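Local coordinates for extracellular solute-binding protein, family 1 (Trichodesmium erythraeum IMS101, PDB 6G7N), which binds ferric iron and, as an extracellular solute-binding protein, probably delivers it to an ABC transporter for iron uptake, at residues D19-T22 with K28-L31; D37-R42 with D53-V58; S148-H153 with G300-D305; H153-A158 with A306-D311. All blocks are in the same frame, centred on the assembly; numbering follows the deposited sequence. Where two conformers were deposited one is given.

Contact 1. Residues D19-T22 with K28-L31; sequences DSFT and KVNL
Phe21 on helix 15-25 and Val29 on strand 28-33 supply the apolar half of this contact. One methyl does the work: Val29 CG2 lies 3.7 Å from Phe21 CD2 and slightly farther from CE2, so it meets one flank of the ring obliquely, and the two side chains cross at about a right angle. The phenyl ring reaches this methyl because its CG stands opposite the backbone N (chi1 175°), which carries the ring off the helix toward the strand. Ile3 of strand 2-7 also touches Phe21, and Phe251 of helix 245-255 packs against it edge-to-face, so the ring is buried between sheet and helices.

The polar half centres on Thr22. Its OG1 sits over the start of the strand, 3.7 Å from Lys28 CA, and accepts a hydrogen bond of 2.7 Å from a water. That water in turn accepts a weak bond of 3.3 Å from the backbone N of Val29, a loose water bridge between helix and strand. The single proton of Thr22 OG1 is shared between Leu27 O, just before the strand, and Tyr18 O, one helical turn back, which probably leaves the oxygen placed to accept from the water. Helix 15-25 links the parallel neighbours 2-7 and 28-33, and the contact closes the second half of this beta-alpha-beta crossover in the alpha/beta fold of periplasmic-type binding proteins.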
loop_
_atom_site.group_PDB
_atom_site.type_symbol
_atom_site.label_atom_id
_atom_site.label_comp_id
_atom_site.label_asym_id
_atom_site.label_seq_id
_atom_site.Cartn_x
_atom_site.Cartn_y
_atom_site.Cartn_z
ATOM N N ASP A 19 10.284 4.862 21.059
ATOM C CA ASP A 19 11.190 4.872 22.213
ATOM C C ASP A 19 12.659 4.926 21.808
ATOM O O ASP A 19 13.436 5.631 22.428
ATOM C CB ASP A 19 10.901 3.661 23.096
ATOM C CG ASP A 19 9.537 3.751 23.831
ATOM O OD1 ASP A 19 8.878 4.806 23.774
ATOM O OD2 ASP A 19 9.126 2.748 24.397
ATOM N N SER A 20 13.037 4.209 20.757
ATOM C CA SER A 20 14.399 4.283 20.246
ATOM C C SER A 20 14.710 5.666 19.700
ATOM O O SER A 20 15.798 6.224 19.958
ATOM C CB SER A 20 14.609 3.209 19.200
ATOM O OG SER A 20 15.916 3.331 18.680
ATOM N N PHE A 21 13.772 6.222 18.937
ATOM C CA PHE A 21 13.905 7.598 18.451
ATOM C C PHE A 21 14.140 8.571 19.606
ATOM O O PHE A 21 15.035 9.418 19.524
ATOM C CB PHE A 21 12.681 7.971 17.633
ATOM C CG PHE A 21 12.659 9.381 17.203
ATOM C CD1 PHE A 21 13.487 9.800 16.166
ATOM C CD2 PHE A 21 11.788 10.301 17.765
ATOM C CE1 PHE A 21 13.483 11.111 15.732
ATOM C CE2 PHE A 21 11.757 11.608 17.318
ATOM C CZ PHE A 21 12.614 12.015 16.302
ATOM N N THR A 22 13.373 8.443 20.672
ATOM C CA THR A 22 13.560 9.321 21.811
ATOM C C THR A 22 14.939 9.152 22.473
ATOM O O THR A 22 15.573 10.146 22.848
ATOM C CB THR A 22 12.416 9.132 22.802
ATOM O OG1 THR A 22 11.184 9.391 22.126
ATOM C CG2 THR A 22 12.552 10.061 23.976
ATOM N N LYS A 28 10.309 13.323 22.346
ATOM C CA LYS A 28 9.148 12.481 22.565
ATOM C C LYS A 28 8.290 12.477 21.305
ATOM O O LYS A 28 8.249 13.451 20.553
ATOM C CB LYS A 28 8.330 13.000 23.746
ATOM C CG LYS A 28 7.143 12.136 24.103
ATOM C CD LYS A 28 6.376 12.640 25.310
ATOM C CE LYS A 28 5.172 11.743 25.570
ATOM N NZ LYS A 28 4.387 12.216 26.733
ATOM N N VAL A 29 7.601 11.362 21.099
ATOM C CA VAL A 29 6.610 11.223 20.030
ATOM C C VAL A 29 5.211 11.221 20.639
ATOM O O VAL A 29 4.871 10.301 21.399
ATOM C CB VAL A 29 6.809 9.932 19.222
ATOM C CG1 VAL A 29 5.760 9.825 18.112
ATOM C CG2 VAL A 29 8.238 9.855 18.669
ATOM N N ASN A 30 4.425 12.256 20.323
ATOM C CA ASN A 30 3.025 12.328 20.719
ATOM C C ASN A 30 2.202 11.799 19.547
ATOM O O ASN A 30 2.220 12.377 18.473
ATOM C CB ASN A 30 2.621 13.766 20.998
ATOM C CG ASN A 30 3.348 14.376 22.173
ATOM O OD1 ASN A 30 3.627 13.704 23.167
ATOM N ND2 ASN A 30 3.654 15.670 22.061
ATOM N N LEU A 31 1.475 10.709 19.767
ATOM C CA LEU A 31 0.693 10.050 18.729
ATOM C C LEU A 31 -0.754 10.516 18.714
ATOM O O LEU A 31 -1.423 10.438 19.756
ATOM C CB LEU A 31 0.750 8.541 18.938
ATOM C CG LEU A 31 -0.051 7.720 17.933
ATOM C CD1 LEU A 31 0.534 7.756 16.526
ATOM C CD2 LEU A 31 -0.130 6.287 18.413
HETATM O O HOH W 1 8.611 8.510 22.421
#

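Contact 2. Residues D37-R42 with D53-V58; sequences DKLIER and DVFMTV
Helix 36-46 packs over strand 54-58, the two backbones coming nearest at Leu39 and Phe55, whose CA atoms are 8.2 Å apart. Phe55 spans that gap: with CG opposite its own backbone N (chi1 169°), the ring projects from the strand and is met by two successive helix residues. Leu39 approaches the ring edge near its plane, CB lying 3.8 Å from Phe55 CE1. Ile40 comes in obliquely with its longer branch, CG1 being 3.6 Å from Phe55 CZ and CD1 4.1 Å from the same atom. That branch stands opposite the carbonyl carbon of Ile40 (chi1 -67°), which turns its end back to the ring although CB points along the flank of the helix. This is helix-on-sheet packing in an alpha/beta lobe of the binding-protein fold, where strand 54-58 runs parallel to strand 2-7 and antiparallel to strand 231-239. Cutting Phe55 back to an alanine would remove the ring and is likely to leave Leu39 CB and Ile40 CG1 facing a gap. Ala66 of helix 60-68 touches both Phe55 and Ile40. Farther along the same strand, Thr57 and Val58 line the D-glutamic acid pocket; Thr57 OG1 is hydrogen-bonded to Ser8 OG, and Val58 touches bound D-alanine.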
loop_
_atom_site.group_PDB
_atom_site.type_symbol
_atom_site.label_atom_id
_atom_site.label_comp_id
_atom_site.label_asym_id
_atom_site.label_seq_id
_atom_site.Cartn_x
_atom_site.Cartn_y
_atom_site.Cartn_z
ATOM N N ASP A 37 -8.080 9.640 5.633
ATOM C CA ASP A 37 -8.759 10.779 5.024
ATOM C C ASP A 37 -9.313 11.744 6.064
ATOM O O ASP A 37 -9.318 12.965 5.855
ATOM C CB ASP A 37 -9.862 10.298 4.061
ATOM N N LYS A 38 -9.689 11.203 7.224
ATOM C CA LYS A 38 -10.127 12.013 8.357
ATOM C C LYS A 38 -9.001 12.843 8.949
ATOM O O LYS A 38 -9.205 14.006 9.297
ATOM C CB LYS A 38 -10.742 11.134 9.447
ATOM C CG LYS A 38 -12.090 10.565 9.061
ATOM C CD LYS A 38 -13.191 11.623 8.944
ATOM C CE LYS A 38 -13.471 12.351 10.255
ATOM N NZ LYS A 38 -14.590 13.340 10.140
ATOM N N LEU A 39 -7.799 12.274 9.008
ATOM C CA LEU A 39 -6.630 13.045 9.465
ATOM C C LEU A 39 -6.277 14.170 8.521
ATOM O O LEU A 39 -5.909 15.249 8.968
ATOM C CB LEU A 39 -5.410 12.160 9.703
ATOM C CG LEU A 39 -5.473 11.219 10.889
ATOM C CD1 LEU A 39 -4.292 10.276 10.868
ATOM C CD2 LEU A 39 -5.492 11.991 12.195
ATOM N N ILE A 40 -6.375 13.923 7.209
ATOM C CA ILE A 40 -6.105 14.988 6.224
ATOM C C ILE A 40 -7.080 16.138 6.469
ATOM O O ILE A 40 -6.657 17.300 6.546
ATOM C CB ILE A 40 -6.174 14.478 4.776
ATOM C CG1 ILE A 40 -5.030 13.502 4.522
ATOM C CG2 ILE A 40 -6.115 15.638 3.793
ATOM C CD1 ILE A 40 -5.173 12.705 3.251
ATOM N N GLU A 41 -8.367 15.801 6.607
ATOM C CA GLU A 41 -9.406 16.774 6.859
ATOM C C GLU A 41 -9.142 17.510 8.168
ATOM O O GLU A 41 -9.294 18.722 8.251
ATOM C CB GLU A 41 -10.783 16.070 6.837
ATOM N N ARG A 42 -8.749 16.787 9.206
ATOM C CA ARG A 42 -8.436 17.421 10.495
ATOM C C ARG A 42 -7.289 18.425 10.392
ATOM O O ARG A 42 -7.368 19.511 10.926
ATOM C CB ARG A 42 -8.135 16.350 11.550
ATOM C CG ARG A 42 -7.623 16.902 12.871
ATOM C CD ARG A 42 -7.457 15.807 13.889
ATOM N NE ARG A 42 -6.974 16.310 15.175
ATOM C CZ ARG A 42 -6.956 15.615 16.317
ATOM N NH1 ARG A 42 -7.407 14.369 16.376
ATOM N NH2 ARG A 42 -6.471 16.173 17.419
ATOM N N ASP A 53 3.152 17.696 13.251
ATOM C CA ASP A 53 4.517 17.772 12.708
ATOM C C ASP A 53 4.745 16.797 11.560
ATOM O O ASP A 53 5.381 17.131 10.561
ATOM C CB ASP A 53 5.551 17.467 13.793
ATOM C CG ASP A 53 5.698 18.590 14.799
ATOM O OD1 ASP A 53 6.041 19.722 14.359
ATOM O OD2 ASP A 53 5.523 18.334 16.018
ATOM N N VAL A 54 4.300 15.557 11.753
ATOM C CA VAL A 54 4.455 14.476 10.756
ATOM C C VAL A 54 3.087 13.871 10.510
ATOM O O VAL A 54 2.323 13.643 11.462
ATOM C CB VAL A 54 5.421 13.391 11.265
ATOM C CG1 VAL A 54 5.502 12.222 10.294
ATOM C CG2 VAL A 54 6.796 13.973 11.512
ATOM N N PHE A 55 2.783 13.605 9.244
ATOM C CA PHE A 55 1.550 12.896 8.832
ATOM C C PHE A 55 2.006 11.577 8.197
ATOM O O PHE A 55 2.845 11.580 7.303
ATOM C CB PHE A 55 0.745 13.739 7.828
ATOM C CG PHE A 55 -0.374 12.980 7.175
ATOM C CD1 PHE A 55 -1.452 12.523 7.922
ATOM C CD2 PHE A 55 -0.330 12.649 5.816
ATOM C CE1 PHE A 55 -2.458 11.792 7.346
ATOM C CE2 PHE A 55 -1.371 11.947 5.238
ATOM C CZ PHE A 55 -2.430 11.520 6.003
ATOM N N MET A 56 1.414 10.473 8.659
ATOM C CA MET A 56 1.661 9.155 8.070
ATOM C C MET A 56 0.366 8.436 7.755
ATOM O O MET A 56 -0.612 8.500 8.520
ATOM C CB MET A 56 2.503 8.268 8.980
ATOM C CG MET A 56 3.901 8.783 9.174
ATOM S SD MET A 56 5.017 7.714 10.066
ATOM C CE MET A 56 5.423 6.560 8.778
ATOM N N THR A 57 0.367 7.707 6.640
ATOM C CA THR A 57 -0.805 6.944 6.221
ATOM C C THR A 57 -0.370 5.863 5.267
ATOM O O THR A 57 0.818 5.660 5.045
ATOM C CB THR A 57 -1.899 7.875 5.657
ATOM O OG1 THR A 57 -3.149 7.185 5.566
ATOM C CG2 THR A 57 -1.541 8.425 4.270
ATOM N N VAL A 58 -1.339 5.120 4.720
ATOM C CA VAL A 58 -1.053 4.137 3.669
ATOM C C VAL A 58 -1.646 4.564 2.341
ATOM O O VAL A 58 -2.707 5.214 2.284
ATOM C CB VAL A 58 -1.449 2.669 3.986
ATOM C CG1 VAL A 58 -0.999 2.299 5.387
ATOM C CG2 VAL A 58 -2.936 2.432 3.846
#

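Contact 3. Residues S148-H153 with G300-D305; sequences SLIEIH and GKLNAD
Between the long helix 140-167 and the junction of helices 297-301 and 303-312, Leu302 and Asp305 meet Ile150 and Glu151. Leu302 leaves helical geometry after the first short helix and occupies the N-cap position of the second, so its side chain is presented at the bend; its CA is 7.4 Å from Glu151 CA. Leu302 CD1 lies 3.7 Å from Glu151 CB and 3.4 Å from Glu151 OE1, the two side chains crossing at about a right angle; Leu302 has a second conformer, so these approaches hold for one copy. The glutamate folds back at chi2 (74°), which brings its carboxylate beside this methyl rather than stretching it clear of the helix. The contact joins the C-terminal helices to helix 140-167, whose Tyr141 near its start binds the ferric ion. Deeper in the interface, Ile150 CD1 abuts the backbone of Asp305, 3.7 Å from its C, and reaches Asp305 CB at 4.0 Å. Its CG2 makes a looser contact with Leu302 CD1 at 4.4 Å, so the two branches of the isoleucine serve different residues. Asn303, next in the chain, is hydrogen-bonded through ND2 to Gln143 OE1 and through OD1 to Arg65 NH2.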
loop_
_atom_site.group_PDB
_atom_site.type_symbol
_atom_site.label_atom_id
_atom_site.label_comp_id
_atom_site.label_asym_id
_atom_site.label_seq_id
_atom_site.Cartn_x
_atom_site.Cartn_y
_atom_site.Cartn_z
ATOM N N SER A 148 -2.616 2.834 -12.191
ATOM C CA SER A 148 -1.394 2.369 -12.863
ATOM C C SER A 148 -1.678 1.820 -14.267
ATOM O O SER A 148 -0.894 2.015 -15.201
ATOM C CB SER A 148 -0.632 1.366 -11.991
ATOM O OG SER A 148 -1.125 0.056 -12.071
ATOM N N LEU A 149 -2.805 1.116 -14.403
ATOM C CA LEU A 149 -3.188 0.543 -15.697
ATOM C C LEU A 149 -3.609 1.624 -16.695
ATOM O O LEU A 149 -3.319 1.519 -17.892
ATOM C CB LEU A 149 -4.272 -0.518 -15.520
ATOM C CG LEU A 149 -3.827 -1.754 -14.731
ATOM C CD1 LEU A 149 -5.022 -2.618 -14.385
ATOM C CD2 LEU A 149 -2.791 -2.543 -15.496
ATOM N N ILE A 150 -4.264 2.690 -16.219
ATOM C CA ILE A 150 -4.585 3.813 -17.083
ATOM C C ILE A 150 -3.313 4.537 -17.528
ATOM O O ILE A 150 -3.184 4.919 -18.693
ATOM C CB ILE A 150 -5.548 4.795 -16.378
ATOM C CG1 ILE A 150 -6.907 4.129 -16.118
ATOM C CG2 ILE A 150 -5.723 6.066 -17.212
ATOM C CD1 ILE A 150 -7.765 4.902 -15.156
ATOM N N GLU A 151 -2.363 4.706 -16.618
ATOM C CA GLU A 151 -1.079 5.307 -16.992
ATOM C C GLU A 151 -0.410 4.526 -18.121
ATOM O O GLU A 151 0.110 5.118 -19.060
ATOM C CB GLU A 151 -0.186 5.392 -15.781
ATOM C CG GLU A 151 1.228 5.896 -16.038
ATOM C CD GLU A 151 1.392 7.367 -16.300
ATOM O OE1 GLU A 151 0.386 8.103 -16.296
ATOM O OE2 GLU A 151 2.557 7.804 -16.481
ATOM N N ILE A 152 -0.382 3.193 -18.015
ATOM C CA ILE A 152 0.244 2.384 -19.058
ATOM C C ILE A 152 -0.559 2.421 -20.361
ATOM O O ILE A 152 -0.027 2.739 -21.424
ATOM C CB ILE A 152 0.437 0.917 -18.627
ATOM C CG1 ILE A 152 1.375 0.764 -17.413
ATOM C CG2 ILE A 152 0.903 0.075 -19.780
ATOM C CD1 ILE A 152 2.802 1.142 -17.638
ATOM N N HIS A 153 -1.843 2.107 -20.270
ATOM C CA HIS A 153 -2.615 1.742 -21.453
ATOM C C HIS A 153 -3.422 2.867 -22.054
ATOM O O HIS A 153 -3.838 2.729 -23.201
ATOM C CB HIS A 153 -3.541 0.572 -21.098
ATOM C CG HIS A 153 -2.804 -0.664 -20.712
ATOM N ND1 HIS A 153 -2.024 -1.369 -21.604
ATOM C CD2 HIS A 153 -2.710 -1.298 -19.525
ATOM C CE1 HIS A 153 -1.493 -2.405 -20.968
ATOM N NE2 HIS A 153 -1.911 -2.401 -19.715
ATOM N N GLY A 300 -1.833 8.536 -7.430
ATOM C CA GLY A 300 -2.645 9.679 -6.992
ATOM C C GLY A 300 -3.048 10.587 -8.126
ATOM O O GLY A 300 -4.213 10.996 -8.232
ATOM N N LYS A 301 -2.086 10.913 -8.959
ATOM C CA LYS A 301 -2.407 11.758 -10.149
ATOM C C LYS A 301 -3.595 11.257 -10.990
ATOM O O LYS A 301 -4.433 12.054 -11.464
ATOM C CB LYS A 301 -1.172 11.893 -11.025
ATOM C CG LYS A 301 -1.299 12.909 -12.104
ATOM C CD LYS A 301 0.029 13.205 -12.753
ATOM C CE LYS A 301 -0.131 14.340 -13.755
ATOM N NZ LYS A 301 1.161 15.002 -14.116
ATOM N N LEU A 302 -3.676 9.929 -11.127
ATOM C CA LEU A 302 -4.746 9.332 -11.933
ATOM C C LEU A 302 -5.855 8.699 -11.102
ATOM O O LEU A 302 -6.678 7.957 -11.634
ATOM C CB LEU A 302 -4.168 8.323 -12.901
ATOM C CG LEU A 302 -3.415 8.990 -14.029
ATOM C CD1 LEU A 302 -2.599 7.969 -14.774
ATOM C CD2 LEU A 302 -4.404 9.692 -14.964
ATOM N N ASN A 303 -5.920 9.029 -9.822
ATOM C CA ASN A 303 -6.969 8.495 -8.960
ATOM C C ASN A 303 -8.371 8.856 -9.472
ATOM O O ASN A 303 -9.251 8.004 -9.515
ATOM C CB ASN A 303 -6.770 8.998 -7.537
ATOM C CG ASN A 303 -7.877 8.541 -6.603
ATOM O OD1 ASN A 303 -8.856 9.241 -6.406
ATOM N ND2 ASN A 303 -7.736 7.345 -6.072
ATOM N N ALA A 304 -8.582 10.122 -9.850
ATOM C CA ALA A 304 -9.911 10.526 -10.338
ATOM C C ALA A 304 -10.289 9.767 -11.603
ATOM O O ALA A 304 -11.453 9.355 -11.771
ATOM C CB ALA A 304 -9.960 12.028 -10.586
ATOM N N ASP A 305 -9.327 9.541 -12.490
ATOM C CA ASP A 305 -9.577 8.778 -13.716
ATOM C C ASP A 305 -9.924 7.326 -13.397
ATOM O O ASP A 305 -10.786 6.731 -14.037
ATOM C CB ASP A 305 -8.365 8.844 -14.665
ATOM C CG ASP A 305 -8.237 10.189 -15.445
ATOM O OD1 ASP A 305 -9.096 11.066 -15.328
ATOM O OD2 ASP A 305 -7.275 10.334 -16.234
#

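Contact 4. Residues H153-A158 with A306-D311; sequences HGMSDA and AIKLMD
Bends at chi2 and chi3 (the latter -80°) curl the Met155 chain so that its terminal methyl arrives beside helix 303-312, while Leu309 places CG opposite its backbone N (chi1 176°) and reaches back toward helix 140-167. The two side chains therefore slide past each other in opposite directions. Met155 CE comes to 4.1 Å from Leu309 CB, touching the root of the leucine rather than its branched end; the methionine has a second conformer, so its approaches hold for one copy and are less certain. The branched end goes to Ala158 instead: Leu309 CD1 is 3.8 Å from Ala158 CB and 3.9 Å from Ala158 C, so the leucine lies over the small residue, one turn along from the methionine. Ala162, a further turn on, also touches Leu309. At the outer margin, Lys308 joins with the end of its aliphatic chain, CE lying 4.2 Å from Met155 CE.

The long helix is kinked here, the backbone N atoms of Met155 and Ser156 lacking bonds to the preceding turn, and Gly154 takes a positive phi. Despite the kink, the short segments 153-158 and 306-311 run almost parallel, with an angle of 8° and a closest axis approach of 11.2 Å: a widely spaced, side-chain-mediated packing of two parallel helices on the periphery of the binding-protein fold.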
loop_
_atom_site.group_PDB
_atom_site.type_symbol
_atom_site.label_atom_id
_atom_site.label_comp_id
_atom_site.label_asym_id
_atom_site.label_seq_id
_atom_site.Cartn_x
_atom_site.Cartn_y
_atom_site.Cartn_z
ATOM N N HIS A 153 -1.843 2.107 -20.270
ATOM C CA HIS A 153 -2.615 1.742 -21.453
ATOM C C HIS A 153 -3.422 2.867 -22.054
ATOM O O HIS A 153 -3.838 2.729 -23.201
ATOM C CB HIS A 153 -3.541 0.572 -21.098
ATOM C CG HIS A 153 -2.804 -0.664 -20.712
ATOM N ND1 HIS A 153 -2.024 -1.369 -21.604
ATOM C CD2 HIS A 153 -2.710 -1.298 -19.525
ATOM C CE1 HIS A 153 -1.493 -2.405 -20.968
ATOM N NE2 HIS A 153 -1.911 -2.401 -19.715
ATOM N N GLY A 154 -3.642 3.949 -21.309
ATOM C CA GLY A 154 -4.587 4.976 -21.683
ATOM C C GLY A 154 -6.006 4.571 -21.362
ATOM O O GLY A 154 -6.312 3.395 -21.127
ATOM N N MET A 155 -6.916 5.545 -21.357
ATOM C CA MET A 155 -8.281 5.266 -20.908
ATOM C C MET A 155 -9.019 4.254 -21.779
ATOM O O MET A 155 -9.718 3.387 -21.252
ATOM C CB MET A 155 -9.111 6.555 -20.800
ATOM C CG MET A 155 -8.778 7.406 -19.583
ATOM S SD MET A 155 -9.291 6.708 -17.995
ATOM C CE MET A 155 -11.045 7.068 -17.860
ATOM N N SER A 156 -8.892 4.355 -23.100
ATOM C CA SER A 156 -9.613 3.427 -23.985
ATOM C C SER A 156 -9.216 1.987 -23.782
ATOM O O SER A 156 -10.078 1.126 -23.522
ATOM C CB SER A 156 -9.435 3.813 -25.453
ATOM O OG SER A 156 -10.217 2.986 -26.301
ATOM N N ASP A 157 -7.912 1.704 -23.858
ATOM C CA ASP A 157 -7.413 0.339 -23.694
ATOM C C ASP A 157 -7.656 -0.138 -22.238
ATOM O O ASP A 157 -8.008 -1.301 -22.023
ATOM C CB ASP A 157 -5.918 0.220 -24.051
ATOM C CG ASP A 157 -5.586 0.321 -25.562
ATOM O OD1 ASP A 157 -6.522 0.280 -26.392
ATOM O OD2 ASP A 157 -4.354 0.488 -25.837
ATOM N N ALA A 158 -7.480 0.737 -21.241
ATOM C CA ALA A 158 -7.756 0.338 -19.862
ATOM C C ALA A 158 -9.234 0.021 -19.645
ATOM O O ALA A 158 -9.563 -0.887 -18.878
ATOM C CB ALA A 158 -7.293 1.376 -18.870
ATOM N N ALA A 306 -9.271 6.751 -12.397
ATOM C CA ALA A 306 -9.588 5.411 -11.950
ATOM C C ALA A 306 -11.017 5.284 -11.451
ATOM O O ALA A 306 -11.755 4.365 -11.814
ATOM C CB ALA A 306 -8.592 4.926 -10.897
ATOM N N ILE A 307 -11.443 6.236 -10.619
ATOM C CA ILE A 307 -12.812 6.269 -10.112
ATOM C C ILE A 307 -13.803 6.342 -11.289
ATOM O O ILE A 307 -14.805 5.626 -11.307
ATOM C CB ILE A 307 -12.982 7.415 -9.103
ATOM C CG1 ILE A 307 -12.183 7.111 -7.827
ATOM C CG2 ILE A 307 -14.449 7.674 -8.808
ATOM C CD1 ILE A 307 -12.104 8.261 -6.840
ATOM N N LYS A 308 -13.548 7.246 -12.221
ATOM C CA LYS A 308 -14.404 7.392 -13.404
ATOM C C LYS A 308 -14.504 6.092 -14.201
ATOM O O LYS A 308 -15.592 5.663 -14.565
ATOM C CB LYS A 308 -13.909 8.542 -14.297
ATOM C CG LYS A 308 -14.709 8.734 -15.578
ATOM C CD LYS A 308 -14.051 9.775 -16.461
ATOM C CE LYS A 308 -14.419 9.583 -17.920
ATOM N NZ LYS A 308 -14.079 10.806 -18.694
ATOM N N LEU A 309 -13.361 5.460 -14.456
ATOM C CA LEU A 309 -13.349 4.223 -15.220
ATOM C C LEU A 309 -14.127 3.123 -14.507
ATOM O O LEU A 309 -14.929 2.403 -15.118
ATOM C CB LEU A 309 -11.895 3.788 -15.497
ATOM C CG LEU A 309 -11.714 2.460 -16.200
ATOM C CD1 LEU A 309 -10.269 2.308 -16.618
ATOM C CD2 LEU A 309 -11.944 1.324 -15.249
ATOM N N MET A 310 -13.887 2.975 -13.205
ATOM C CA MET A 310 -14.571 1.957 -12.418
ATOM C C MET A 310 -16.088 2.104 -12.478
ATOM O O MET A 310 -16.825 1.122 -12.583
ATOM C CB MET A 310 -14.016 1.997 -10.993
ATOM C CG MET A 310 -12.558 1.515 -10.952
ATOM S SD MET A 310 -11.591 2.048 -9.521
ATOM C CE MET A 310 -11.171 0.513 -8.639
ATOM N N ASP A 311 -16.547 3.350 -12.405
ATOM C CA ASP A 311 -17.970 3.618 -12.515
ATOM C C ASP A 311 -18.482 3.264 -13.904
ATOM O O ASP A 311 -19.534 2.612 -14.038
ATOM C CB ASP A 311 -18.265 5.083 -12.200
ATOM C CG ASP A 311 -19.720 5.466 -12.535
ATOM O OD1 ASP A 311 -20.613 5.087 -11.771
ATOM O OD2 ASP A 311 -19.969 6.056 -13.600
#

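Overall arrangement
Contacts 1 and 2 come first along the chain and reach the same mixed sheet, their centres about 18 Å apart; strand 28-33 leads directly into helix 36-46. Contacts 3 and 4 lie on the opposite side of the chain's centre from contact 1, about 37 and 43 Å from it between centres, and their segments alternate in sequence. Their own centres are about 8 Å apart and they touch: they share His153 and form one continuous seam between helices 140-167 and 303-312, with Ile150 CG1 3.9 Å from Leu309 CD1. The first pair thus builds an alpha/beta region that supplies Thr57 and Val58 to the ligand pocket, whereas the second joins C-terminal helices to the helix that carries iron ligand Tyr141.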